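PDB 2ZUX: YesW protein, which cleaves the rhamnogalacturonan backbone of plant cell-wall pectin internally by an eliminative reaction that requires calcium or manganese. Local coordinates for residues N115-G120 with T500-A505; E129-W134 with V151-Y156; T292-Y297 with I341-M346; F381-D386 with V430-S435; V413-A418 with S451-I456. All coordinates share one frame; numbering follows the deposited sequence.

Interaction 1: residues N115-G120 with T500-A505; sequences NDASVG and TPTLQA. With CA (calcium ion), chain D.
Asp-116 and Thr-502 bring their CA atoms within 4.7 Å, where strand 115-120 passes strand 503-505 at 33°. Ala-117 N donates to Thr-502 O over 2.9 Å. Thr-502 meets this strand with both branches. Its OG1 lies 2.8 Å from Asn-115 O and close to Asn-494 OD1, two acceptors for its one proton, while CG2, anti to the backbone N, presses tightly on Ala-117 CB at 3.4 Å. An alanine here is likely to leave Asn-115 O without its hydroxyl neighbour and open a gap beside Ala-117. The two strands belong to different blades of the eight-bladed beta-propeller, and Thr-502 and Leu-503 form a classic beta bulge opposite Val-516. From the bulge, Leu-503 sends CD2 obliquely against Val-119 CG1 at 3.6 Å. At the other end a water joins Asp-116 OD1, Thr-500 OG1 and Pro-501 O. Asp-116 OD2 binds a calcium ion at 2.4 Å, in a site completed by Asn-555, Ala-557, Asn-559 and two waters, and also accepts from Lys-133 NZ. Next to it, Asn-115 OD1 is hydrogen-bonded to the bound rhamnose.

Interaction 2: residues E129-W134 with V151-Y156; sequences ELILKW and VLIDAY. With CA (calcium ion), chain H.
Leu-130 to Trp-134 pair with Leu-152 to Tyr-156 as antiparallel strands, with reciprocal backbone bonds at Leu-130 with Tyr-156 and at Leu-132 with Asp-154. The tightest apolar packing is on the face carrying Ile-131, Ile-153 and Ala-155. There Ile-131 CD1 meets Ala-155 CB at 3.5 Å. Ile-131 CG2 touches Ile-153 CG2 at 3.6 Å, each of these methyls being anti to its own backbone N. The other face adds a polar cluster. Trp-134 NE1 donates to Asp-154 OD2 over 2.9 Å, with the acceptor near the indole plane but the nitrogen well above the carboxylate plane, 75° out of it. Tyr-156 OH adds a weak bond to the same OD2 and accepts from Asp-97 N, while OD1 of the carboxylate forms a salt bridge with Arg-165. Leu-132 CD2 lies over the rim of the Trp-134 ring. Packing slackens toward Val-151, where CG1 comes no nearer to Lys-133 CG than 4.0 Å and the neighbouring amide, Leu-152 N, is buried without a partner. At the opposite end Glu-129 turns away to grip a calcium ion with both carboxylate oxygens, OE2 at 2.5 Å, alongside a water and Asp-121, Asp-123, Asp-125 and Gln-127; OE1 also accepts from Val-122 N. Within this propeller blade, strand 109-120 flanks 129-136 on one side, and strand 162-167 flanks 152-156 on the other, with Trp-164 against Ala-155.

Interaction 3: residues T292-Y297 with I341-M346; sequences TMLVAY and IIFGSM
Thr-292 and Leu-294 point their methyls at Phe-343, Ile-341 and Met-346 in a purely apolar meeting between two sheets. Thr-292 and Phe-343 approach from opposite directions: the threonine CG2 comes to Phe-343 CE2 at 3.5 Å, meeting the ring obliquely. Leu-294 slides past the same phenylalanine the opposite way, its CD2 reaching Phe-343 CD1 at 3.9 Å, so the ring is touched at two separate corners by methyls from one segment. The same CD2 meets Ile-341 CG2 tip to tip at 4.2 Å. The other leucine branch, CD1, passes Met-346 in opposite sense and touches its CE at 4.0 Å. That methionine starts with CG wedged between the backbone N and the carbonyl carbon (chi1 75°) and bends again at the sulfur, which brings CE in beside both Leu-294 and Thr-292. Thr-292 OG1 turns to its own side of the contact and bonds to Ala-290 O. What sets Phe-343 and Met-346 side by side is a type II' turn between them, with Gly-344 at its positive-phi corner and backbone bonds in both directions, Phe-343 N to Met-346 O being 2.8 Å. Thr-285 of strand 281-286 touches Leu-294 and Phe-343, and Trp-308 touches Ile-341. Such face-to-face apolar packing of successive four-stranded antiparallel sheets is what holds neighbouring blades of a beta-propeller together.

Interaction 4: residues F381-D386 with V430-S435; sequences FQVHED and VWANGS. With CA (calcium ion), chain C.
Phe-381 presents one ring face to Val-430, whose CB sits 3.6 Å from the ring centroid and only 4° off its normal, a centred CH-pi contact. The two valine methyls spread over the ring on different sides of its centre, CG2 reaching Phe-381 CE1 at 3.7 Å and CG1 lying over CG. At the ring edge, near its plane, are Trp-431 O, 3.8 Å from Phe-381 CE2, and Ala-432 CB, 4.0 Å from CZ. Ala-432 CB also takes Val-383 CG1 at 3.7 Å. The phenylalanine reaches over because CG is anti to the backbone N (chi1 179°). A serine in its place would probably leave Val-430 facing a gap and Ala-432 with Val-383 as its remaining neighbour across the contact. Strands 381-383 and 430-432 run parallel, 2° apart with axes 8.7 Å from each other, and pack side chain to side chain as parts of adjacent propeller blades. Around this first shell, Leu-393 touches Phe-381, and Phe-395, Ala-418 and Tyr-437 touch Val-430. Ala-432 opens a type I' turn through Asn-433 and Gly-434 to Ser-435. Past Val-383 the same segment runs on to Glu-385, whose extended side chain puts OE1 2.1 Å from a calcium ion also held by His-326, His-362 and Asp-364. Its OE2 accepts from one of the two waters on that ion.

Interaction 5: residues V413-A418 with S451-I456; sequences VGRGMA and STNFGI
Met-417 lies along the backbone of residues 452-455 from its CB to its methyl. CB starts 4.0 Å from Thr-452 CG2, and CG comes next to Asn-453 N at 3.6 Å. Bends at chi2 (-69°) and chi3 then carry the chain along the backbone, with SD settling 3.4 Å from Asn-453 O and CE ending 3.4 Å from Gly-455 N. The methyl can lie this close because Gly-455 has no side chain, and the direction a CB would take leads straight at it. Two residues earlier, Arg-415 folds back at chi2 so that NH1 donates to Thr-452 O over 3.1 Å. The oxygen lies in the guanidinium plane, yet the nitrogen approaches from above the carbonyl plane, 55° out of it. A water bridges this same Thr-452 O and Gly-416 O, so the carbonyl is held by Arg-415 and by the water. Thr-452 CG2 fills the space against Gly-416, 3.5 Å from its N. Arg-415 is a substrate-binding residue, and these contacts hold its guanidinium, whose NH2 also makes a weak bond to Thr-497 O. Asn-453 turns its amide elsewhere, to Asp-468. The contact joins two adjacent propeller blades: strand 429-432 lies beside 416-418, with Trp-431 touching both Met-417 and Thr-452, while strand 465-468 pairs with 454-456.

Overall arrangement
All five contacts lie in the beta-propeller. Interactions 1 and 2 meet in one blade, where strands 109-120 and 129-136 pair, with Ser-118 N 2.8 Å from Ile-131 O, and Lys-133 reaches the calcium ligand Asp-116. Interactions 4 and 5 likewise meet through Trp-431 O and Met-417 N, 2.9 Å apart. Interaction 5 also reaches interaction 1, where Gln-504 NE2 is hydrogen-bonded to Gly-455 O. Interaction 3 touches interaction 4 through Ser-345 near His-384. Interactions 2 and 4 are far apart, their centres about 32 Å from each other. Substrate-binding residues Asn-115 and Arg-415 come from interactions 1 and 5, their side chains about 3 Å and 6 Å from a bound rhamnose.

Interaction 1: residues N115-G120 with T500-A505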
# COMPACT_ATOMS: atom_id res chain seq x y z
N ASN A 115 7.12 -10.44 6.12
CA ASN A 115 6.41 -10.39 4.85
C ASN A 115 5.82 -8.98 4.67
O ASN A 115 6.50 -7.99 4.97
CB ASN A 115 5.39 -11.54 4.80
CG ASN A 115 4.93 -11.86 3.39
OD1 ASN A 115 5.58 -12.61 2.63
ND2 ASN A 115 3.76 -11.37 3.04
N ASP A 116 4.57 -8.87 4.21
CA ASP A 116 3.95 -7.57 3.92
C ASP A 116 3.80 -6.73 5.17
O ASP A 116 3.48 -7.25 6.24
CB ASP A 116 2.55 -7.78 3.34
CG ASP A 116 2.53 -8.57 2.06
OD1 ASP A 116 3.50 -8.51 1.27
OD2 ASP A 116 1.48 -9.22 1.82
N ALA A 117 3.97 -5.43 5.01
CA ALA A 117 3.71 -4.49 6.09
C ALA A 117 2.72 -3.40 5.68
O ALA A 117 2.40 -3.22 4.50
CB ALA A 117 5.01 -3.86 6.62
N SER A 118 2.24 -2.69 6.69
CA SER A 118 1.53 -1.44 6.51
C SER A 118 2.06 -0.46 7.55
O SER A 118 2.94 -0.81 8.34
CB SER A 118 0.03 -1.65 6.67
OG SER A 118 -0.68 -0.48 6.35
N VAL A 119 1.55 0.77 7.51
CA VAL A 119 1.89 1.76 8.54
C VAL A 119 0.65 2.43 9.11
O VAL A 119 -0.37 2.58 8.44
CB VAL A 119 2.84 2.86 8.02
CG1 VAL A 119 4.27 2.34 7.88
CG2 VAL A 119 2.33 3.46 6.72
N GLY A 120 0.78 2.84 10.36
CA GLY A 120 -0.21 3.69 11.02
C GLY A 120 0.48 4.30 12.21
O GLY A 120 1.48 3.77 12.70
N THR A 500 8.28 -8.54 -3.89
CA THR A 500 7.80 -7.26 -3.38
C THR A 500 8.56 -6.83 -2.12
O THR A 500 8.97 -7.68 -1.32
CB THR A 500 6.29 -7.34 -3.06
OG1 THR A 500 6.04 -8.43 -2.16
CG2 THR A 500 5.48 -7.52 -4.33
N PRO A 501 8.70 -5.52 -1.92
CA PRO A 501 9.30 -5.06 -0.68
C PRO A 501 8.30 -5.25 0.46
O PRO A 501 7.09 -5.29 0.22
CB PRO A 501 9.54 -3.58 -0.93
CG PRO A 501 8.44 -3.19 -1.87
CD PRO A 501 8.29 -4.39 -2.78
N THR A 502 8.79 -5.33 1.69
CA THR A 502 7.89 -5.33 2.83
C THR A 502 6.96 -4.11 2.78
O THR A 502 5.77 -4.24 3.04
CB THR A 502 8.69 -5.49 4.16
OG1 THR A 502 8.96 -6.88 4.35
CG2 THR A 502 7.93 -4.99 5.36
N LEU A 503 7.49 -2.95 2.38
CA LEU A 503 6.64 -1.78 2.16
C LEU A 503 7.40 -0.75 1.35
O LEU A 503 8.61 -0.59 1.54
CB LEU A 503 6.19 -1.14 3.48
CG LEU A 503 5.18 0.01 3.41
CD1 LEU A 503 3.85 -0.42 2.80
CD2 LEU A 503 4.98 0.64 4.78
N GLN A 504 6.70 -0.08 0.44
CA GLN A 504 7.22 1.13 -0.20
C GLN A 504 6.26 2.27 0.13
O GLN A 504 5.06 2.16 -0.13
CB GLN A 504 7.31 0.97 -1.71
CG GLN A 504 7.75 2.22 -2.45
CD GLN A 504 7.66 2.04 -3.94
OE1 GLN A 504 8.34 1.18 -4.52
NE2 GLN A 504 6.80 2.83 -4.58
N ALA A 505 6.77 3.35 0.72
CA ALA A 505 5.91 4.48 1.10
C ALA A 505 6.78 5.67 1.44
O ALA A 505 7.87 5.51 1.99
CB ALA A 505 5.05 4.13 2.30
CA CA D . 0.29 -9.41 -0.21
O HOH W 1 6.05 -7.80 0.59
O HOH W 2 2.76 -4.50 1.95
O HOH W 3 1.29 -11.45 -0.60
O HOH W 4 -1.31 -10.61 1.10

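Interaction 2: residues E129-W134 with V151-Y156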
# COMPACT_ATOMS: atom_id res chain seq x y z
N GLU A 129 4.28 3.86 12.94
CA GLU A 129 4.67 2.53 13.36
C GLU A 129 4.53 1.59 12.16
O GLU A 129 3.74 1.85 11.24
CB GLU A 129 3.77 2.03 14.49
CG GLU A 129 4.10 2.56 15.88
CD GLU A 129 3.94 4.06 16.02
OE1 GLU A 129 2.81 4.58 15.83
OE2 GLU A 129 4.94 4.73 16.34
N LEU A 130 5.29 0.51 12.18
CA LEU A 130 5.19 -0.55 11.18
C LEU A 130 4.34 -1.69 11.70
O LEU A 130 4.57 -2.19 12.81
CB LEU A 130 6.58 -1.06 10.82
CG LEU A 130 7.35 -0.15 9.86
CD1 LEU A 130 8.86 -0.37 9.98
CD2 LEU A 130 6.87 -0.33 8.42
N ILE A 131 3.35 -2.10 10.91
CA ILE A 131 2.52 -3.26 11.22
C ILE A 131 2.95 -4.35 10.25
O ILE A 131 2.78 -4.20 9.03
CB ILE A 131 1.00 -2.94 11.08
CG1 ILE A 131 0.60 -1.70 11.89
CG2 ILE A 131 0.14 -4.16 11.45
CD1 ILE A 131 0.88 -1.77 13.39
N LEU A 132 3.54 -5.42 10.78
CA LEU A 132 4.18 -6.44 9.97
C LEU A 132 3.49 -7.79 10.03
O LEU A 132 3.17 -8.29 11.12
CB LEU A 132 5.62 -6.62 10.45
CG LEU A 132 6.47 -7.71 9.77
CD1 LEU A 132 6.77 -7.31 8.34
CD2 LEU A 132 7.75 -7.95 10.56
N LYS A 133 3.27 -8.38 8.86
CA LYS A 133 2.75 -9.74 8.76
C LYS A 133 3.92 -10.70 8.62
O LYS A 133 4.79 -10.50 7.76
CB LYS A 133 1.79 -9.86 7.58
CG LYS A 133 1.15 -11.25 7.41
CD LYS A 133 0.23 -11.32 6.18
CE LYS A 133 1.04 -11.35 4.90
NZ LYS A 133 0.18 -11.28 3.67
N TRP A 134 3.93 -11.73 9.46
CA TRP A 134 4.88 -12.83 9.34
C TRP A 134 4.26 -13.94 8.49
O TRP A 134 3.05 -14.21 8.58
CB TRP A 134 5.22 -13.39 10.72
CG TRP A 134 6.03 -12.46 11.56
CD1 TRP A 134 5.58 -11.57 12.49
CD2 TRP A 134 7.46 -12.32 11.52
NE1 TRP A 134 6.65 -10.89 13.05
CE2 TRP A 134 7.81 -11.32 12.46
CE3 TRP A 134 8.48 -12.94 10.78
CZ2 TRP A 134 9.14 -10.94 12.70
CZ3 TRP A 134 9.80 -12.55 11.01
CH2 TRP A 134 10.11 -11.56 11.96
N VAL A 151 -0.59 -17.34 11.22
CA VAL A 151 -0.25 -16.01 10.73
C VAL A 151 -0.12 -15.09 11.94
O VAL A 151 -1.00 -15.05 12.80
CB VAL A 151 -1.33 -15.48 9.78
CG1 VAL A 151 -0.98 -14.08 9.24
CG2 VAL A 151 -1.55 -16.45 8.63
N LEU A 152 1.01 -14.39 12.01
CA LEU A 152 1.28 -13.47 13.12
C LEU A 152 1.39 -12.06 12.57
O LEU A 152 1.96 -11.86 11.50
CB LEU A 152 2.59 -13.86 13.81
CG LEU A 152 2.71 -15.35 14.16
CD1 LEU A 152 4.11 -15.70 14.58
CD2 LEU A 152 1.73 -15.74 15.24
N ILE A 153 0.83 -11.11 13.32
CA ILE A 153 0.88 -9.69 12.96
C ILE A 153 1.49 -8.96 14.15
O ILE A 153 0.99 -9.08 15.27
CB ILE A 153 -0.53 -9.09 12.72
CG1 ILE A 153 -1.39 -9.94 11.76
CG2 ILE A 153 -0.42 -7.61 12.31
CD1 ILE A 153 -0.88 -10.00 10.35
N ASP A 154 2.57 -8.22 13.89
CA ASP A 154 3.25 -7.45 14.94
C ASP A 154 3.15 -5.96 14.69
O ASP A 154 3.01 -5.53 13.54
CB ASP A 154 4.75 -7.77 14.97
CG ASP A 154 5.08 -9.16 15.47
OD1 ASP A 154 4.18 -9.95 15.83
OD2 ASP A 154 6.29 -9.47 15.50
N ALA A 155 3.29 -5.17 15.75
CA ALA A 155 3.51 -3.73 15.61
C ALA A 155 4.87 -3.36 16.19
O ALA A 155 5.18 -3.76 17.31
CB ALA A 155 2.43 -2.95 16.31
N TYR A 156 5.64 -2.59 15.42
CA TYR A 156 6.94 -2.07 15.87
C TYR A 156 6.99 -0.56 15.76
O TYR A 156 6.55 0.02 14.77
CB TYR A 156 8.08 -2.65 15.03
CG TYR A 156 8.27 -4.12 15.20
CD1 TYR A 156 9.11 -4.62 16.19
CD2 TYR A 156 7.59 -5.03 14.38
CE1 TYR A 156 9.27 -5.98 16.37
CE2 TYR A 156 7.74 -6.39 14.56
CZ TYR A 156 8.59 -6.86 15.55
OH TYR A 156 8.74 -8.21 15.73
CA CA H . 3.75 6.89 16.39
O HOH W 5 5.98 7.13 17.19

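Interaction 3: residues T292-Y297 with I341-M346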
# COMPACT_ATOMS: atom_id res chain seq x y z
N THR A 292 -19.00 -12.45 -6.50
CA THR A 292 -18.21 -11.37 -5.94
C THR A 292 -19.07 -10.57 -4.98
O THR A 292 -20.21 -10.22 -5.31
CB THR A 292 -17.71 -10.45 -7.07
OG1 THR A 292 -16.87 -11.19 -7.95
CG2 THR A 292 -16.93 -9.27 -6.52
N MET A 293 -18.55 -10.31 -3.78
CA MET A 293 -19.25 -9.47 -2.81
C MET A 293 -18.31 -8.44 -2.21
O MET A 293 -17.12 -8.71 -2.02
CB MET A 293 -19.87 -10.31 -1.69
CG MET A 293 -20.93 -11.30 -2.15
SD MET A 293 -21.67 -12.22 -0.79
CE MET A 293 -22.58 -10.92 0.05
N LEU A 294 -18.85 -7.26 -1.93
CA LEU A 294 -18.14 -6.20 -1.24
C LEU A 294 -19.03 -5.67 -0.14
O LEU A 294 -20.22 -5.45 -0.37
CB LEU A 294 -17.77 -5.05 -2.18
CG LEU A 294 -16.79 -5.32 -3.33
CD1 LEU A 294 -17.53 -5.85 -4.56
CD2 LEU A 294 -16.05 -4.05 -3.69
N VAL A 295 -18.47 -5.48 1.05
CA VAL A 295 -19.21 -4.90 2.17
C VAL A 295 -18.42 -3.74 2.75
O VAL A 295 -17.19 -3.83 2.87
CB VAL A 295 -19.50 -5.95 3.26
CG1 VAL A 295 -20.25 -5.34 4.43
CG2 VAL A 295 -20.32 -7.12 2.70
N ALA A 296 -19.12 -2.66 3.08
CA ALA A 296 -18.54 -1.48 3.68
C ALA A 296 -18.97 -1.35 5.14
O ALA A 296 -20.12 -1.65 5.48
CB ALA A 296 -18.94 -0.25 2.91
N TYR A 297 -18.03 -0.92 5.97
CA TYR A 297 -18.25 -0.71 7.39
C TYR A 297 -17.70 0.63 7.84
O TYR A 297 -16.75 1.15 7.26
CB TYR A 297 -17.51 -1.77 8.22
CG TYR A 297 -17.82 -3.21 7.91
CD1 TYR A 297 -18.72 -3.92 8.70
CD2 TYR A 297 -17.18 -3.89 6.87
CE1 TYR A 297 -19.00 -5.25 8.45
CE2 TYR A 297 -17.45 -5.23 6.61
CZ TYR A 297 -18.36 -5.90 7.41
OH TYR A 297 -18.62 -7.23 7.16
N ILE A 341 -14.51 2.50 -5.76
CA ILE A 341 -13.64 1.33 -5.68
C ILE A 341 -13.40 0.80 -7.10
O ILE A 341 -14.36 0.49 -7.81
CB ILE A 341 -14.29 0.23 -4.81
CG1 ILE A 341 -14.57 0.75 -3.40
CG2 ILE A 341 -13.39 -1.01 -4.77
CD1 ILE A 341 -15.70 0.03 -2.69
N ILE A 342 -12.13 0.73 -7.49
CA ILE A 342 -11.75 0.14 -8.77
C ILE A 342 -11.42 -1.32 -8.48
O ILE A 342 -10.37 -1.64 -7.89
CB ILE A 342 -10.55 0.88 -9.42
CG1 ILE A 342 -10.87 2.37 -9.65
CG2 ILE A 342 -10.16 0.20 -10.74
CD1 ILE A 342 -12.12 2.63 -10.48
N PHE A 343 -12.33 -2.21 -8.86
CA PHE A 343 -12.25 -3.62 -8.51
C PHE A 343 -11.91 -4.39 -9.79
O PHE A 343 -12.77 -5.02 -10.41
CB PHE A 343 -13.59 -4.07 -7.91
CG PHE A 343 -13.54 -5.39 -7.19
CD1 PHE A 343 -13.15 -5.45 -5.85
CD2 PHE A 343 -13.89 -6.57 -7.84
CE1 PHE A 343 -13.11 -6.68 -5.18
CE2 PHE A 343 -13.85 -7.78 -7.16
CZ PHE A 343 -13.45 -7.83 -5.83
N GLY A 344 -10.65 -4.31 -10.21
CA GLY A 344 -10.24 -4.94 -11.46
C GLY A 344 -10.94 -4.31 -12.64
O GLY A 344 -10.78 -3.11 -12.89
N SER A 345 -11.73 -5.11 -13.35
CA SER A 345 -12.42 -4.66 -14.56
C SER A 345 -13.76 -3.99 -14.28
O SER A 345 -14.46 -3.56 -15.20
CB SER A 345 -12.62 -5.84 -15.51
OG SER A 345 -11.37 -6.30 -15.97
N MET A 346 -14.14 -3.92 -13.01
CA MET A 346 -15.39 -3.25 -12.64
C MET A 346 -15.14 -2.13 -11.63
O MET A 346 -14.03 -2.00 -11.09
CB MET A 346 -16.41 -4.26 -12.12
CG MET A 346 -16.11 -4.74 -10.72
SD MET A 346 -17.13 -6.14 -10.27
CE MET A 346 -17.46 -5.81 -8.54

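Interaction 4: residues F381-D386 with V430-S435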
# COMPACT_ATOMS: atom_id res chain seq x y z
N PHE A 381 -5.10 1.60 -15.80
CA PHE A 381 -4.39 0.66 -16.65
C PHE A 381 -4.42 -0.70 -15.97
O PHE A 381 -4.11 -0.82 -14.78
CB PHE A 381 -2.94 1.10 -16.87
CG PHE A 381 -2.16 0.14 -17.73
CD1 PHE A 381 -2.51 -0.07 -19.06
CD2 PHE A 381 -1.05 -0.52 -17.22
CE1 PHE A 381 -1.81 -0.97 -19.86
CE2 PHE A 381 -0.33 -1.42 -18.02
CZ PHE A 381 -0.71 -1.63 -19.34
N GLN A 382 -4.78 -1.72 -16.74
CA GLN A 382 -5.01 -3.05 -16.19
C GLN A 382 -4.55 -4.09 -17.19
O GLN A 382 -4.61 -3.86 -18.40
CB GLN A 382 -6.51 -3.25 -15.94
CG GLN A 382 -6.87 -4.52 -15.19
CD GLN A 382 -8.37 -4.73 -15.09
OE1 GLN A 382 -9.16 -3.90 -15.56
NE2 GLN A 382 -8.78 -5.83 -14.46
N VAL A 383 -4.07 -5.21 -16.67
CA VAL A 383 -3.77 -6.38 -17.49
C VAL A 383 -4.75 -7.50 -17.18
O VAL A 383 -5.43 -7.48 -16.14
CB VAL A 383 -2.30 -6.84 -17.35
CG1 VAL A 383 -1.36 -5.76 -17.87
CG2 VAL A 383 -1.98 -7.22 -15.90
N HIS A 384 -4.82 -8.47 -18.09
CA HIS A 384 -5.88 -9.47 -18.07
C HIS A 384 -5.33 -10.87 -18.27
O HIS A 384 -4.40 -11.07 -19.05
CB HIS A 384 -6.93 -9.10 -19.13
CG HIS A 384 -7.60 -7.80 -18.83
ND1 HIS A 384 -7.28 -6.62 -19.46
CD2 HIS A 384 -8.53 -7.50 -17.90
CE1 HIS A 384 -8.00 -5.64 -18.93
NE2 HIS A 384 -8.78 -6.15 -17.99
N GLU A 385 -5.92 -11.82 -17.54
CA GLU A 385 -5.42 -13.19 -17.45
C GLU A 385 -6.03 -14.11 -18.50
O GLU A 385 -5.40 -15.09 -18.90
CB GLU A 385 -5.74 -13.72 -16.06
CG GLU A 385 -5.25 -15.13 -15.74
CD GLU A 385 -5.23 -15.36 -14.26
OE1 GLU A 385 -4.57 -14.55 -13.57
OE2 GLU A 385 -5.88 -16.30 -13.76
N ASP A 386 -7.26 -13.83 -18.91
CA ASP A 386 -7.97 -14.66 -19.88
C ASP A 386 -7.31 -14.51 -21.25
O ASP A 386 -7.31 -13.42 -21.82
CB ASP A 386 -9.45 -14.24 -19.92
CG ASP A 386 -10.32 -15.12 -20.82
OD1 ASP A 386 -9.80 -16.04 -21.49
OD2 ASP A 386 -11.54 -14.87 -20.83
N VAL A 430 2.90 3.28 -19.94
CA VAL A 430 2.45 2.01 -19.40
C VAL A 430 3.15 0.90 -20.18
O VAL A 430 3.51 1.08 -21.34
CB VAL A 430 0.91 1.84 -19.46
CG1 VAL A 430 0.20 2.93 -18.65
CG2 VAL A 430 0.41 1.82 -20.89
N TRP A 431 3.38 -0.22 -19.52
CA TRP A 431 3.98 -1.36 -20.21
C TRP A 431 3.47 -2.69 -19.72
O TRP A 431 3.13 -2.85 -18.55
CB TRP A 431 5.51 -1.32 -20.20
CG TRP A 431 6.26 -1.43 -18.87
CD1 TRP A 431 6.85 -2.56 -18.36
CD2 TRP A 431 6.58 -0.37 -17.97
NE1 TRP A 431 7.50 -2.26 -17.19
CE2 TRP A 431 7.35 -0.92 -16.92
CE3 TRP A 431 6.28 1.00 -17.95
CZ2 TRP A 431 7.82 -0.16 -15.85
CZ3 TRP A 431 6.75 1.76 -16.88
CH2 TRP A 431 7.52 1.18 -15.85
N ALA A 432 3.41 -3.63 -20.65
CA ALA A 432 2.94 -4.98 -20.39
C ALA A 432 3.17 -5.82 -21.63
O ALA A 432 3.20 -5.29 -22.75
CB ALA A 432 1.46 -4.97 -20.05
N ASN A 433 3.33 -7.13 -21.43
CA ASN A 433 3.48 -8.09 -22.53
C ASN A 433 4.60 -7.70 -23.50
O ASN A 433 4.49 -7.92 -24.70
CB ASN A 433 2.14 -8.29 -23.26
CG ASN A 433 2.09 -9.59 -24.06
OD1 ASN A 433 2.64 -10.61 -23.65
ND2 ASN A 433 1.43 -9.56 -25.21
N GLY A 434 5.66 -7.10 -22.96
CA GLY A 434 6.87 -6.84 -23.75
C GLY A 434 6.88 -5.57 -24.58
O GLY A 434 7.82 -5.34 -25.34
N SER A 435 5.84 -4.74 -24.43
CA SER A 435 5.78 -3.44 -25.13
C SER A 435 5.53 -2.28 -24.17
O SER A 435 4.81 -2.43 -23.18
CB SER A 435 4.71 -3.45 -26.21
OG SER A 435 5.11 -4.26 -27.31
CA CA C . -4.59 -14.12 -11.51
O HOH W 6 -5.44 -16.09 -11.20
O HOH W 7 -2.71 -15.10 -11.38

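Interaction 5: residues V413-A418 with S451-I456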
# COMPACT_ATOMS: atom_id res chain seq x y z
N VAL A 413 -1.61 -12.07 -19.60
CA VAL A 413 -0.66 -10.98 -19.37
C VAL A 413 -0.62 -10.75 -17.87
O VAL A 413 -1.52 -10.13 -17.31
CB VAL A 413 -1.05 -9.69 -20.14
CG1 VAL A 413 -0.03 -8.57 -19.89
CG2 VAL A 413 -1.17 -9.98 -21.63
N GLY A 414 0.42 -11.26 -17.22
CA GLY A 414 0.45 -11.33 -15.76
C GLY A 414 0.95 -10.09 -15.04
O GLY A 414 0.77 -9.98 -13.83
N ARG A 415 1.60 -9.18 -15.77
CA ARG A 415 2.18 -7.98 -15.18
C ARG A 415 1.90 -6.78 -16.06
O ARG A 415 1.87 -6.89 -17.28
CB ARG A 415 3.69 -8.14 -15.02
CG ARG A 415 4.16 -9.30 -14.16
CD ARG A 415 3.78 -9.09 -12.70
NE ARG A 415 4.50 -10.05 -11.87
CZ ARG A 415 5.67 -9.82 -11.29
NH1 ARG A 415 6.28 -8.64 -11.43
NH2 ARG A 415 6.25 -10.78 -10.58
N GLY A 416 1.72 -5.63 -15.42
CA GLY A 416 1.64 -4.36 -16.13
C GLY A 416 2.05 -3.24 -15.20
O GLY A 416 1.80 -3.34 -14.00
N MET A 417 2.68 -2.21 -15.76
CA MET A 417 3.14 -1.07 -14.98
C MET A 417 2.68 0.25 -15.57
O MET A 417 2.42 0.34 -16.76
CB MET A 417 4.67 -1.08 -14.88
CG MET A 417 5.19 -1.54 -13.53
SD MET A 417 4.85 -0.37 -12.20
CE MET A 417 5.88 1.01 -12.69
N ALA A 418 2.60 1.26 -14.71
CA ALA A 418 2.31 2.62 -15.13
C ALA A 418 3.24 3.54 -14.38
O ALA A 418 3.31 3.49 -13.14
CB ALA A 418 0.86 2.97 -14.83
N SER A 451 11.88 -4.51 -15.35
CA SER A 451 10.93 -4.99 -14.36
C SER A 451 9.54 -4.48 -14.71
O SER A 451 9.40 -3.45 -15.38
CB SER A 451 11.30 -4.54 -12.95
OG SER A 451 11.27 -3.13 -12.80
N THR A 452 8.53 -5.20 -14.24
CA THR A 452 7.14 -4.81 -14.38
C THR A 452 6.46 -5.11 -13.05
O THR A 452 5.62 -6.01 -12.94
CB THR A 452 6.46 -5.53 -15.56
OG1 THR A 452 7.32 -5.43 -16.70
CG2 THR A 452 5.12 -4.89 -15.91
N ASN A 453 6.85 -4.35 -12.03
CA ASN A 453 6.45 -4.63 -10.66
C ASN A 453 6.01 -3.34 -9.97
O ASN A 453 4.83 -3.01 -10.00
CB ASN A 453 7.58 -5.35 -9.90
CG ASN A 453 7.14 -5.85 -8.55
OD1 ASN A 453 5.96 -5.79 -8.21
ND2 ASN A 453 8.08 -6.37 -7.77
N PHE A 454 6.94 -2.59 -9.38
CA PHE A 454 6.63 -1.33 -8.72
C PHE A 454 7.27 -0.17 -9.47
O PHE A 454 8.30 -0.32 -10.15
CB PHE A 454 7.18 -1.31 -7.28
CG PHE A 454 6.25 -1.90 -6.22
CD1 PHE A 454 5.45 -3.02 -6.46
CD2 PHE A 454 6.25 -1.34 -4.95
CE1 PHE A 454 4.64 -3.55 -5.45
CE2 PHE A 454 5.44 -1.85 -3.94
CZ PHE A 454 4.64 -2.96 -4.19
N GLY A 455 6.66 1.00 -9.34
CA GLY A 455 7.30 2.27 -9.65
C GLY A 455 7.55 2.98 -8.34
O GLY A 455 6.75 2.85 -7.41
N ILE A 456 8.69 3.68 -8.26
CA ILE A 456 9.08 4.39 -7.05
C ILE A 456 9.72 5.74 -7.39
O ILE A 456 10.54 5.84 -8.32
CB ILE A 456 10.07 3.54 -6.20
CG1 ILE A 456 10.36 4.25 -4.88
CG2 ILE A 456 11.35 3.22 -6.99
CD1 ILE A 456 11.19 3.43 -3.93
O HOH W 8 2.79 -5.81 -12.54